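Local coordinates for protein leucine aminopeptidase 1, chloroplastic (Solanum lycopersicum, PDB 5D8N) that removes N-terminal amino acids, preferably leucine, from peptides as a magnesium-dependent aminopeptidase that works as a homohexamer, and also acts as a protein-folding chaperone, at residues H122-A127 / I140-A145; L266-A271 / R389-D394; I352-E357 / A393-Y398. The protein carries 1 engineered substitution. All blocks are in the same frame, centred on the assembly; numbering follows the deposited sequence.

Contact 1: residues H122-A127 / I140-A145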
ATOM      1  N   HIS A 122      25.815  13.942 -33.021  1.00 22.09           N
ATOM      2  CA  HIS A 122      24.387  13.649 -32.947  1.00 22.89           C
ATOM      3  C   HIS A 122      23.604  14.794 -32.310  1.00 23.30           C
ATOM      4  O   HIS A 122      22.585  15.225 -32.854  1.00 22.08           O
ATOM      5  CB  HIS A 122      24.109  12.404 -32.124  1.00 23.54           C
ATOM      6  CG  HIS A 122      24.604  11.154 -32.767  1.00 23.16           C
ATOM      7  ND1 HIS A 122      24.811   9.992 -32.064  1.00 27.04           N
ATOM      8  CD2 HIS A 122      24.852  10.862 -34.060  1.00 23.12           C
ATOM      9  CE1 HIS A 122      25.132   9.020 -32.900  1.00 24.87           C
ATOM     10  NE2 HIS A 122      25.194   9.533 -34.115  1.00 25.45           N
ATOM     11  N   SER A 123      24.070  15.285 -31.167  1.00 23.78           N
ATOM     12  CA  SER A 123      23.386  16.392 -30.494  1.00 26.57           C
ATOM     13  C   SER A 123      23.348  17.638 -31.372  1.00 25.29           C
ATOM     14  O   SER A 123      22.378  18.393 -31.340  1.00 24.91           O
ATOM     15  CB  SER A 123      24.061  16.717 -29.150  1.00 29.60           C
ATOM     16  OG  SER A 123      23.822  15.635 -28.270  1.00 33.53           O
ATOM     17  N   LEU A 124      24.493  17.948 -31.976  1.00 25.44           N
ATOM     18  CA  LEU A 124      24.588  19.102 -32.854  1.00 23.55           C
ATOM     19  C   LEU A 124      23.506  18.988 -33.913  1.00 22.71           C
ATOM     20  O   LEU A 124      22.751  19.926 -34.137  1.00 24.56           O
ATOM     21  CB  LEU A 124      25.967  19.207 -33.499  1.00 23.09           C
ATOM     22  CG  LEU A 124      26.121  20.285 -34.568  1.00 24.21           C
ATOM     23  CD1 LEU A 124      25.807  21.663 -34.007  1.00 25.33           C
ATOM     24  CD2 LEU A 124      27.530  20.290 -35.123  1.00 26.46           C
ATOM     25  N   GLY A 125      23.408  17.840 -34.559  1.00 22.37           N
ATOM     26  CA  GLY A 125      22.376  17.636 -35.561  1.00 23.63           C
ATOM     27  C   GLY A 125      20.973  17.816 -34.992  1.00 30.16           C
ATOM     28  O   GLY A 125      20.103  18.365 -35.693  1.00 22.04           O
ATOM     29  N   GLN A 126      20.702  17.184 -33.841  0.58 27.90           N
ATOM     30  CA  GLN A 126      19.416  17.323 -33.180  0.58 26.57           C
ATOM     31  C   GLN A 126      19.113  18.801 -32.943  0.58 23.90           C
ATOM     32  O   GLN A 126      17.977  19.234 -33.116  0.58 21.19           O
ATOM     33  CB  GLN A 126      19.382  16.570 -31.837  0.58 30.26           C
ATOM     34  CG  GLN A 126      19.439  15.052 -31.960  0.58 36.47           C
ATOM     35  CD  GLN A 126      19.793  14.313 -30.665  0.58 41.89           C
ATOM     36  OE1 GLN A 126      19.745  14.856 -29.554  0.58 43.82           O
ATOM     37  NE2 GLN A 126      20.214  13.064 -30.823  0.58 42.88           N
ATOM     38  N   ALA A 127      20.101  19.568 -32.486  1.00 23.03           N
ATOM     39  CA  ALA A 127      19.859  20.988 -32.183  1.00 23.73           C
ATOM     40  C   ALA A 127      19.546  21.738 -33.478  1.00 24.22           C
ATOM     41  O   ALA A 127      18.749  22.667 -33.480  1.00 25.08           O
ATOM     42  CB  ALA A 127      21.056  21.612 -31.474  1.00 22.90           C
ATOM     43  N   ILE A 140      18.744  23.970 -44.792  1.00 25.58           N
ATOM     44  CA  ILE A 140      19.657  24.327 -43.732  1.00 25.11           C
ATOM     45  C   ILE A 140      21.053  23.835 -44.017  1.00 25.31           C
ATOM     46  O   ILE A 140      21.261  22.980 -44.880  1.00 25.98           O
ATOM     47  CB  ILE A 140      19.184  23.807 -42.378  1.00 25.69           C
ATOM     48  CG1 ILE A 140      19.355  22.297 -42.270  1.00 27.05           C
ATOM     49  CG2 ILE A 140      17.736  24.210 -42.154  1.00 28.47           C
ATOM     50  CD1 ILE A 140      19.034  21.778 -40.883  1.00 31.19           C
ATOM     51  N   ALA A 141      21.989  24.328 -43.213  1.00 25.96           N
ATOM     52  CA  ALA A 141      23.370  23.884 -43.302  1.00 26.51           C
ATOM     53  C   ALA A 141      23.891  23.719 -41.893  1.00 24.73           C
ATOM     54  O   ALA A 141      23.536  24.480 -41.003  1.00 24.00           O
ATOM     55  CB  ALA A 141      24.205  24.934 -44.026  1.00 29.53           C
ATOM     56  N   VAL A 142      24.886  22.868 -41.764  1.00 22.99           N
ATOM     57  CA  VAL A 142      25.583  22.699 -40.513  1.00 23.81           C
ATOM     58  C   VAL A 142      27.062  22.674 -40.799  1.00 24.92           C
ATOM     59  O   VAL A 142      27.517  21.985 -41.722  1.00 25.61           O
ATOM     60  CB  VAL A 142      25.190  21.381 -39.811  1.00 23.80           C
ATOM     61  CG1 VAL A 142      25.942  21.216 -38.502  1.00 25.22           C
ATOM     62  CG2 VAL A 142      23.698  21.348 -39.546  1.00 24.63           C
ATOM     63  N   ALA A 143      27.790  23.279 -39.875  1.00 26.46           N
ATOM     64  CA  ALA A 143      29.248  23.261 -39.882  1.00 28.72           C
ATOM     65  C   ALA A 143      29.819  23.286 -38.460  1.00 26.19           C
ATOM     66  O   ALA A 143      29.135  23.695 -37.521  1.00 26.66           O
ATOM     67  CB  ALA A 143      29.722  24.496 -40.635  1.00 30.87           C
ATOM     68  N   LEU A 144      31.083  22.913 -38.312  1.00 25.92           N
ATOM     69  CA  LEU A 144      31.828  23.107 -37.061  1.00 29.15           C
ATOM     70  C   LEU A 144      32.594  24.411 -37.089  1.00 30.88           C
ATOM     71  O   LEU A 144      33.117  24.799 -38.124  1.00 35.96           O
ATOM     72  CB  LEU A 144      32.834  21.978 -36.818  1.00 29.18           C
ATOM     73  CG  LEU A 144      32.231  20.579 -36.824  1.00 31.98           C
ATOM     74  CD1 LEU A 144      33.284  19.532 -36.520  1.00 35.05           C
ATOM     75  CD2 LEU A 144      31.099  20.494 -35.807  1.00 34.11           C
ATOM     76  N   ALA A 145      32.674  25.097 -35.958  1.00 33.98           N
ATOM     77  CA  ALA A 145      33.426  26.339 -35.911  1.00 36.44           C
ATOM     78  C   ALA A 145      34.900  26.047 -36.122  1.00 41.20           C
ATOM     79  O   ALA A 145      35.626  26.902 -36.631  1.00 43.19           O
ATOM     80  CB  ALA A 145      33.223  27.060 -34.595  1.00 37.15           C
TER
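L124 carries this contact: it reaches from helix 119-134 down onto strand 139-144 and meets V142 and L144, two residues apart on the strand. It has the largest surface buried here, with V142 second and L144 third. The leucine stands with CG anti to its backbone N (chi1 173°), which swings the branched end away from the helix and toward the strand. One methyl, CD2, does most of the touching. It lies 3.8 Å from V142 CG1 and 3.6 Å from L144 CD2, so it sits in the notch between the two strand side chains, while L124 CG comes within 4.0 Å of V142 CG1.

The two strand residues approach differently. V142 points at the helix and meets L124 tip to tip. Its CG1 faces the leucine. L144 starts out across the line of approach; its CG lies anti to its carbonyl carbon; with CD1 taking the extended position (chi2 -178°), CD2 is the branch turned to the helix, and it crosses the end of L124 obliquely. The intervening A143 directs its CB away from the helix, as strand alternation requires.

Contact through one leucine suits the spacing, since the axes of the two short segments come no nearer than 9.8 Å, running at 148° to each other. I162 of helix 152-170 touches both L124 and V142, so the second helix closes the same apolar patch.

Strand 104-112, helix 119-134 and strand 139-144 form a beta-alpha-beta crossover, its two parallel strands separated in the sheet by 46-52. A helix laid on the sheet by such a crossover is characteristic of the macro-type alpha/beta fold of the N-terminal M17 domain.

Contact 2: residues L266-A271 / R389-D394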
ATOM      1  N   LEU A 266       3.541 -20.375 -26.337  1.00 19.77           N
ATOM      2  CA  LEU A 266       2.135 -20.582 -26.617  1.00 19.32           C
ATOM      3  C   LEU A 266       1.278 -20.431 -25.379  1.00 19.89           C
ATOM      4  O   LEU A 266       0.158 -19.935 -25.454  1.00 21.55           O
ATOM      5  CB  LEU A 266       1.906 -21.939 -27.276  1.00 19.58           C
ATOM      6  CG  LEU A 266       2.465 -22.030 -28.700  1.00 20.44           C
ATOM      7  CD1 LEU A 266       2.397 -23.448 -29.250  1.00 22.09           C
ATOM      8  CD2 LEU A 266       1.665 -21.141 -29.623  1.00 22.34           C
ATOM      9  N   ALA A 267       1.830 -20.731 -24.215  1.00 19.62           N
ATOM     10  CA  ALA A 267       1.079 -20.485 -22.985  1.00 20.84           C
ATOM     11  C   ALA A 267       0.820 -18.987 -22.749  1.00 20.51           C
ATOM     12  O   ALA A 267      -0.260 -18.589 -22.338  1.00 19.81           O
ATOM     13  CB  ALA A 267       1.821 -21.066 -21.795  1.00 22.85           C
ATOM     14  N   VAL A 268       1.818 -18.167 -23.027  1.00 19.05           N
ATOM     15  CA  VAL A 268       1.651 -16.724 -22.856  1.00 21.02           C
ATOM     16  C   VAL A 268       0.630 -16.217 -23.842  1.00 20.18           C
ATOM     17  O   VAL A 268      -0.232 -15.424 -23.502  1.00 20.32           O
ATOM     18  CB  VAL A 268       2.988 -15.981 -23.105  1.00 20.66           C
ATOM     19  CG1 VAL A 268       2.777 -14.478 -23.035  1.00 20.71           C
ATOM     20  CG2 VAL A 268       4.015 -16.391 -22.057  1.00 21.12           C
ATOM     21  N   ALA A 269       0.692 -16.730 -25.059  1.00 23.47           N
ATOM     22  CA  ALA A 269      -0.213 -16.312 -26.131  1.00 24.70           C
ATOM     23  C   ALA A 269      -1.677 -16.795 -26.016  1.00 26.21           C
ATOM     24  O   ALA A 269      -2.558 -16.285 -26.696  1.00 24.81           O
ATOM     25  CB  ALA A 269       0.356 -16.761 -27.466  1.00 23.42           C
ATOM     26  N   ALA A 270      -1.928 -17.781 -25.164  1.00 23.75           N
ATOM     27  CA  ALA A 270      -3.186 -18.518 -25.182  1.00 25.89           C
ATOM     28  C   ALA A 270      -4.395 -17.638 -24.860  1.00 23.92           C
ATOM     29  O   ALA A 270      -5.473 -17.823 -25.420  1.00 22.54           O
ATOM     30  CB  ALA A 270      -3.119 -19.691 -24.204  1.00 27.70           C
ATOM     31  N   ALA A 271      -4.225 -16.654 -23.987  1.00 23.68           N
ATOM     32  CA  ALA A 271      -5.391 -15.842 -23.597  1.00 26.25           C
ATOM     33  C   ALA A 271      -5.928 -15.056 -24.797  1.00 26.98           C
ATOM     34  O   ALA A 271      -7.147 -14.864 -24.919  1.00 28.59           O
ATOM     35  CB  ALA A 271      -5.032 -14.886 -22.464  1.00 26.30           C
ATOM     36  N   ARG A 389       9.698 -13.289 -20.655  1.00 20.52           N
ATOM     37  CA  ARG A 389      10.835 -14.180 -20.669  1.00 19.15           C
ATOM     38  C   ARG A 389      10.447 -15.566 -21.107  1.00 19.33           C
ATOM     39  O   ARG A 389      11.284 -16.256 -21.677  1.00 21.84           O
ATOM     40  CB  ARG A 389      11.535 -14.231 -19.319  1.00 19.73           C
ATOM     41  CG  ARG A 389      10.640 -14.715 -18.186  1.00 19.67           C
ATOM     42  CD  ARG A 389      11.317 -14.491 -16.846  1.00 20.22           C
ATOM     43  NE  ARG A 389      11.373 -13.071 -16.536  1.00 23.54           N
ATOM     44  CZ  ARG A 389      11.975 -12.551 -15.465  1.00 24.46           C
ATOM     45  NH1 ARG A 389      12.661 -13.312 -14.626  1.00 25.96           N
ATOM     46  NH2 ARG A 389      11.998 -11.248 -15.309  1.00 25.96           N
ATOM     47  N   LEU A 390       9.186 -15.954 -20.918  0.57 18.66           N
ATOM     48  CA  LEU A 390       8.735 -17.252 -21.402  0.57 20.64           C
ATOM     49  C   LEU A 390       8.785 -17.300 -22.928  0.57 19.65           C
ATOM     50  O   LEU A 390       9.123 -18.326 -23.513  0.57 19.35           O
ATOM     51  CB  LEU A 390       7.326 -17.619 -20.922  0.57 21.63           C
ATOM     52  CG  LEU A 390       7.128 -18.289 -19.557  0.57 23.11           C
ATOM     53  CD1 LEU A 390       7.899 -17.558 -18.472  0.57 23.30           C
ATOM     54  CD2 LEU A 390       5.647 -18.330 -19.196  0.57 24.47           C
ATOM     55  N   THR A 391       8.315 -16.236 -23.566  1.00 18.76           N
ATOM     56  CA  THR A 391       8.330 -16.192 -25.017  1.00 19.12           C
ATOM     57  C   THR A 391       9.763 -16.212 -25.519  1.00 19.11           C
ATOM     58  O   THR A 391      10.083 -16.833 -26.538  1.00 19.36           O
ATOM     59  CB  THR A 391       7.572 -14.984 -25.588  1.00 19.41           C
ATOM     60  OG1 THR A 391       8.245 -13.755 -25.286  1.00 18.41           O
ATOM     61  CG2 THR A 391       6.171 -14.948 -25.026  1.00 19.96           C
ATOM     62  N   LEU A 392      10.633 -15.509 -24.805  1.00 20.27           N
ATOM     63  CA  LEU A 392      12.049 -15.505 -25.187  1.00 19.82           C
ATOM     64  C   LEU A 392      12.710 -16.862 -25.054  1.00 19.75           C
ATOM     65  O   LEU A 392      13.618 -17.187 -25.812  1.00 20.66           O
ATOM     66  CB  LEU A 392      12.835 -14.493 -24.369  1.00 20.09           C
ATOM     67  CG  LEU A 392      12.594 -13.024 -24.732  1.00 22.63           C
ATOM     68  CD1 LEU A 392      13.200 -12.148 -23.655  1.00 23.68           C
ATOM     69  CD2 LEU A 392      13.217 -12.710 -26.088  1.00 24.29           C
ATOM     70  N   ALA A 393      12.277 -17.651 -24.080  1.00 18.98           N
ATOM     71  CA  ALA A 393      12.814 -18.991 -23.932  1.00 19.50           C
ATOM     72  C   ALA A 393      12.730 -19.811 -25.230  1.00 18.64           C
ATOM     73  O   ALA A 393      13.721 -20.331 -25.737  1.00 17.45           O
ATOM     74  CB  ALA A 393      12.093 -19.694 -22.803  1.00 19.81           C
ATOM     75  N   ASP A 394      11.544 -19.844 -25.816  1.00 19.01           N
ATOM     76  CA  ASP A 394      11.329 -20.532 -27.074  1.00 19.24           C
ATOM     77  C   ASP A 394      11.986 -19.858 -28.287  1.00 20.73           C
ATOM     78  O   ASP A 394      12.479 -20.540 -29.203  1.00 18.79           O
ATOM     79  CB  ASP A 394       9.835 -20.757 -27.297  1.00 19.70           C
ATOM     80  CG  ASP A 394       9.292 -21.917 -26.440  1.00 22.01           C
ATOM     81  OD1 ASP A 394      10.029 -22.937 -26.342  1.00 20.54           O
ATOM     82  OD2 ASP A 394       8.133 -21.831 -25.945  1.00 19.70           O
TER
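V268 of helix 263-269 and T391, in the first turn of helix 388-401, bring their backbones close, with 7.0 Å between the V268 CA and T391 CA atoms. This is a helix-helix contact in the alpha/beta catalytic domain of the M17 aminopeptidases, made beside the metal site: V268 also lies against the metal ligand E387. Both V268 and T391 touch C356 of strand 347-358, so the pair of helices is seated on the central sheet.

V268 points at the other helix and touches both L390 and T391. Its CG2 methyl, anti to the carbonyl carbon, comes 3.7 Å from L390 CB, with the two side chains meeting at a slant. T391 meets the valine nearly at right angles, offering its methyl, CG2, at 3.9 Å from V268 CB. R389, assigned by rule to the active site, turns its CB away from this interface.

Next door, L17 of a second subunit packs on A267 and A270. The hydroxyl of T391 takes no part in the apolar contact: with chi1 at 68°, OG1 is turned back along its own helix and hydrogen-bonds to G388 O.

Contact 3: residues I352-E357 / A393-Y398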
ATOM      1  N   ILE A 352      14.686 -12.714 -35.161  1.00 19.64           N
ATOM      2  CA  ILE A 352      13.671 -13.598 -34.582  1.00 19.54           C
ATOM      3  C   ILE A 352      12.834 -12.909 -33.510  1.00 18.92           C
ATOM      4  O   ILE A 352      13.387 -12.299 -32.606  1.00 19.27           O
ATOM      5  CB  ILE A 352      14.362 -14.839 -34.012  1.00 19.96           C
ATOM      6  CG1 ILE A 352      14.948 -15.675 -35.151  1.00 21.89           C
ATOM      7  CG2 ILE A 352      13.389 -15.675 -33.206  1.00 22.01           C
ATOM      8  CD1 ILE A 352      16.040 -16.614 -34.713  1.00 22.15           C
ATOM      9  N   VAL A 353      11.519 -12.890 -33.708  1.00 18.05           N
ATOM     10  CA  VAL A 353      10.580 -12.305 -32.771  1.00 18.53           C
ATOM     11  C   VAL A 353       9.374 -13.219 -32.567  1.00 20.22           C
ATOM     12  O   VAL A 353       8.629 -13.501 -33.510  1.00 18.72           O
ATOM     13  CB  VAL A 353      10.047 -10.955 -33.264  1.00 19.26           C
ATOM     14  CG1 VAL A 353       9.004 -10.416 -32.293  1.00 18.62           C
ATOM     15  CG2 VAL A 353      11.179  -9.939 -33.382  1.00 19.53           C
ATOM     16  N   ALA A 354       9.203 -13.699 -31.336  1.00 21.47           N
ATOM     17  CA  ALA A 354       8.014 -14.462 -30.980  1.00 19.91           C
ATOM     18  C   ALA A 354       6.909 -13.519 -30.523  1.00 19.01           C
ATOM     19  O   ALA A 354       6.867 -13.097 -29.350  1.00 18.47           O
ATOM     20  CB  ALA A 354       8.342 -15.473 -29.895  1.00 21.22           C
ATOM     21  N   ALA A 355       6.090 -13.097 -31.481  1.00 16.86           N
ATOM     22  CA  ALA A 355       5.143 -12.024 -31.246  1.00 17.59           C
ATOM     23  C   ALA A 355       3.792 -12.554 -30.743  1.00 18.02           C
ATOM     24  O   ALA A 355       3.264 -13.562 -31.213  1.00 18.28           O
ATOM     25  CB  ALA A 355       4.933 -11.232 -32.521  1.00 17.49           C
ATOM     26  N   CYS A 356       3.271 -11.895 -29.727  1.00 17.63           N
ATOM     27  CA  CYS A 356       1.969 -12.204 -29.162  1.00 19.32           C
ATOM     28  C   CYS A 356       1.541 -11.026 -28.298  1.00 20.49           C
ATOM     29  O   CYS A 356       2.314 -10.105 -28.065  1.00 20.30           O
ATOM     30  CB  CYS A 356       2.021 -13.479 -28.312  1.00 23.50           C
ATOM     31  SG  CYS A 356       3.164 -13.391 -26.908  1.00 25.53           S
ATOM     32  N   GLU A 357       0.291 -11.038 -27.855  1.00 23.40           N
ATOM     33  CA  GLU A 357      -0.133 -10.133 -26.803  1.00 26.27           C
ATOM     34  C   GLU A 357      -0.558 -10.933 -25.590  1.00 25.84           C
ATOM     35  O   GLU A 357      -0.968 -12.082 -25.699  1.00 24.11           O
ATOM     36  CB  GLU A 357      -1.210  -9.141 -27.260  1.00 27.96           C
ATOM     37  CG  GLU A 357      -2.512  -9.745 -27.719  1.00 27.99           C
ATOM     38  CD  GLU A 357      -3.595  -8.735 -28.020  1.00 29.75           C
ATOM     39  OE1 GLU A 357      -3.340  -7.501 -27.975  1.00 28.62           O
ATOM     40  OE2 GLU A 357      -4.762  -9.200 -28.079  1.00 30.00           O
ATOM     41  N   ALA A 393      12.277 -17.651 -24.080  1.00 18.98           N
ATOM     42  CA  ALA A 393      12.814 -18.991 -23.932  1.00 19.50           C
ATOM     43  C   ALA A 393      12.730 -19.811 -25.230  1.00 18.64           C
ATOM     44  O   ALA A 393      13.721 -20.331 -25.737  1.00 17.45           O
ATOM     45  CB  ALA A 393      12.093 -19.694 -22.803  1.00 19.81           C
ATOM     46  N   ASP A 394      11.544 -19.844 -25.816  1.00 19.01           N
ATOM     47  CA  ASP A 394      11.329 -20.532 -27.074  1.00 19.24           C
ATOM     48  C   ASP A 394      11.986 -19.858 -28.287  1.00 20.73           C
ATOM     49  O   ASP A 394      12.479 -20.540 -29.203  1.00 18.79           O
ATOM     50  CB  ASP A 394       9.835 -20.757 -27.297  1.00 19.70           C
ATOM     51  CG  ASP A 394       9.292 -21.917 -26.440  1.00 22.01           C
ATOM     52  OD1 ASP A 394      10.029 -22.937 -26.342  1.00 20.54           O
ATOM     53  OD2 ASP A 394       8.133 -21.831 -25.945  1.00 19.70           O
ATOM     54  N   ALA A 395      12.036 -18.528 -28.290  1.00 18.85           N
ATOM     55  CA  ALA A 395      12.743 -17.827 -29.369  1.00 18.44           C
ATOM     56  C   ALA A 395      14.240 -18.103 -29.354  1.00 18.94           C
ATOM     57  O   ALA A 395      14.867 -18.230 -30.389  1.00 20.28           O
ATOM     58  CB  ALA A 395      12.513 -16.334 -29.268  1.00 19.18           C
ATOM     59  N   LEU A 396      14.817 -18.209 -28.164  1.00 17.91           N
ATOM     60  CA  LEU A 396      16.229 -18.473 -28.049  1.00 17.42           C
ATOM     61  C   LEU A 396      16.571 -19.896 -28.473  1.00 18.18           C
ATOM     62  O   LEU A 396      17.602 -20.141 -29.097  1.00 19.19           O
ATOM     63  CB  LEU A 396      16.693 -18.158 -26.627  1.00 16.31           C
ATOM     64  CG  LEU A 396      16.789 -16.684 -26.247  1.00 17.09           C
ATOM     65  CD1 LEU A 396      16.986 -16.529 -24.732  1.00 18.11           C
ATOM     66  CD2 LEU A 396      17.946 -15.968 -26.926  1.00 18.09           C
ATOM     67  N   ILE A 397      15.728 -20.845 -28.096  1.00 18.51           N
ATOM     68  CA  ILE A 397      15.914 -22.231 -28.509  1.00 18.76           C
ATOM     69  C   ILE A 397      15.850 -22.272 -30.026  1.00 19.85           C
ATOM     70  O   ILE A 397      16.699 -22.880 -30.651  1.00 20.32           O
ATOM     71  CB  ILE A 397      14.831 -23.136 -27.904  1.00 19.29           C
ATOM     72  CG1 ILE A 397      15.067 -23.280 -26.397  1.00 19.55           C
ATOM     73  CG2 ILE A 397      14.850 -24.519 -28.534  1.00 21.32           C
ATOM     74  CD1 ILE A 397      13.829 -23.686 -25.603  1.00 20.49           C
ATOM     75  N   TYR A 398      14.887 -21.568 -30.621  1.00 19.05           N
ATOM     76  CA  TYR A 398      14.765 -21.533 -32.071  1.00 20.65           C
ATOM     77  C   TYR A 398      16.005 -20.938 -32.716  1.00 22.51           C
ATOM     78  O   TYR A 398      16.540 -21.458 -33.692  1.00 21.59           O
ATOM     79  CB  TYR A 398      13.556 -20.686 -32.460  1.00 21.52           C
ATOM     80  CG  TYR A 398      13.252 -20.675 -33.936  1.00 24.07           C
ATOM     81  CD1 TYR A 398      13.803 -19.733 -34.769  1.00 22.40           C
ATOM     82  CD2 TYR A 398      12.431 -21.637 -34.500  1.00 26.82           C
ATOM     83  CE1 TYR A 398      13.548 -19.741 -36.126  1.00 21.93           C
ATOM     84  CE2 TYR A 398      12.109 -21.615 -35.853  1.00 25.84           C
ATOM     85  CZ  TYR A 398      12.702 -20.680 -36.663  1.00 24.74           C
ATOM     86  OH  TYR A 398      12.340 -20.613 -37.990  1.00 24.46           O
TER
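I352 on strand 347-358 divides its side chain between A395 and Y398, neighbours one turn apart on helix 388-401. CG2, anti to the backbone N, drops beside the helix backbone and lies 4.1 Å from A395 CB, at the same separation from A395 O. The longer arm runs on through CG1 to CD1, which ends 3.8 Å from Y398 CD1.

That methyl reaches the tyrosine at the ring edge, in the ring plane; the two side chains lie obliquely to each other. Y398 holds CG anti to its own backbone N (chi1 -175°), which brings the ring round to the strand side of the helix. F279 and H281, on the adjacent strand 278-284, each make an edge-to-face ring contact with Y398, and both also touch I352, so isoleucine and tyrosine share the same two aromatic neighbours.

One step along the same face of the strand, A354 points at the helix and meets A395, CB to CB at 4.3 Å; V353, between I352 and A354, directs its CB the other way. With alanine opposite alanine, the segments can come close: the axes approach to 8.2 Å at 151°. V298 of strand 293-305 also touches A395, so the helix spans neighbouring strands of the catalytic-domain sheet.

Every cross-segment touch here involves methyl groups, against another methyl, an aromatic edge or a carbonyl oxygen. Such contact rests on dispersion and burial rather than directed bonds, and its specificity on shape: a forked isoleucine set over a small residue and against a ring edge.

Following the chain, contact 1 comes first and closes a short loop of twelve residues within the N-terminal domain, joining a crossover helix to the strand that follows it. Contacts 2 and 3 lie in the catalytic domain, on the other side of the chain's centre, their centres about 45 and 40 Å from that of contact 1. Contact 2 brings 266-271 to 389-394 across 117 residues; contact 3, from 352-357 to 393-398, spans 35, begins within that larger loop and ends on the same helix, 388-401, sharing A393 and D394. Together they pin this helix to helix 263-269 and to the central sheet.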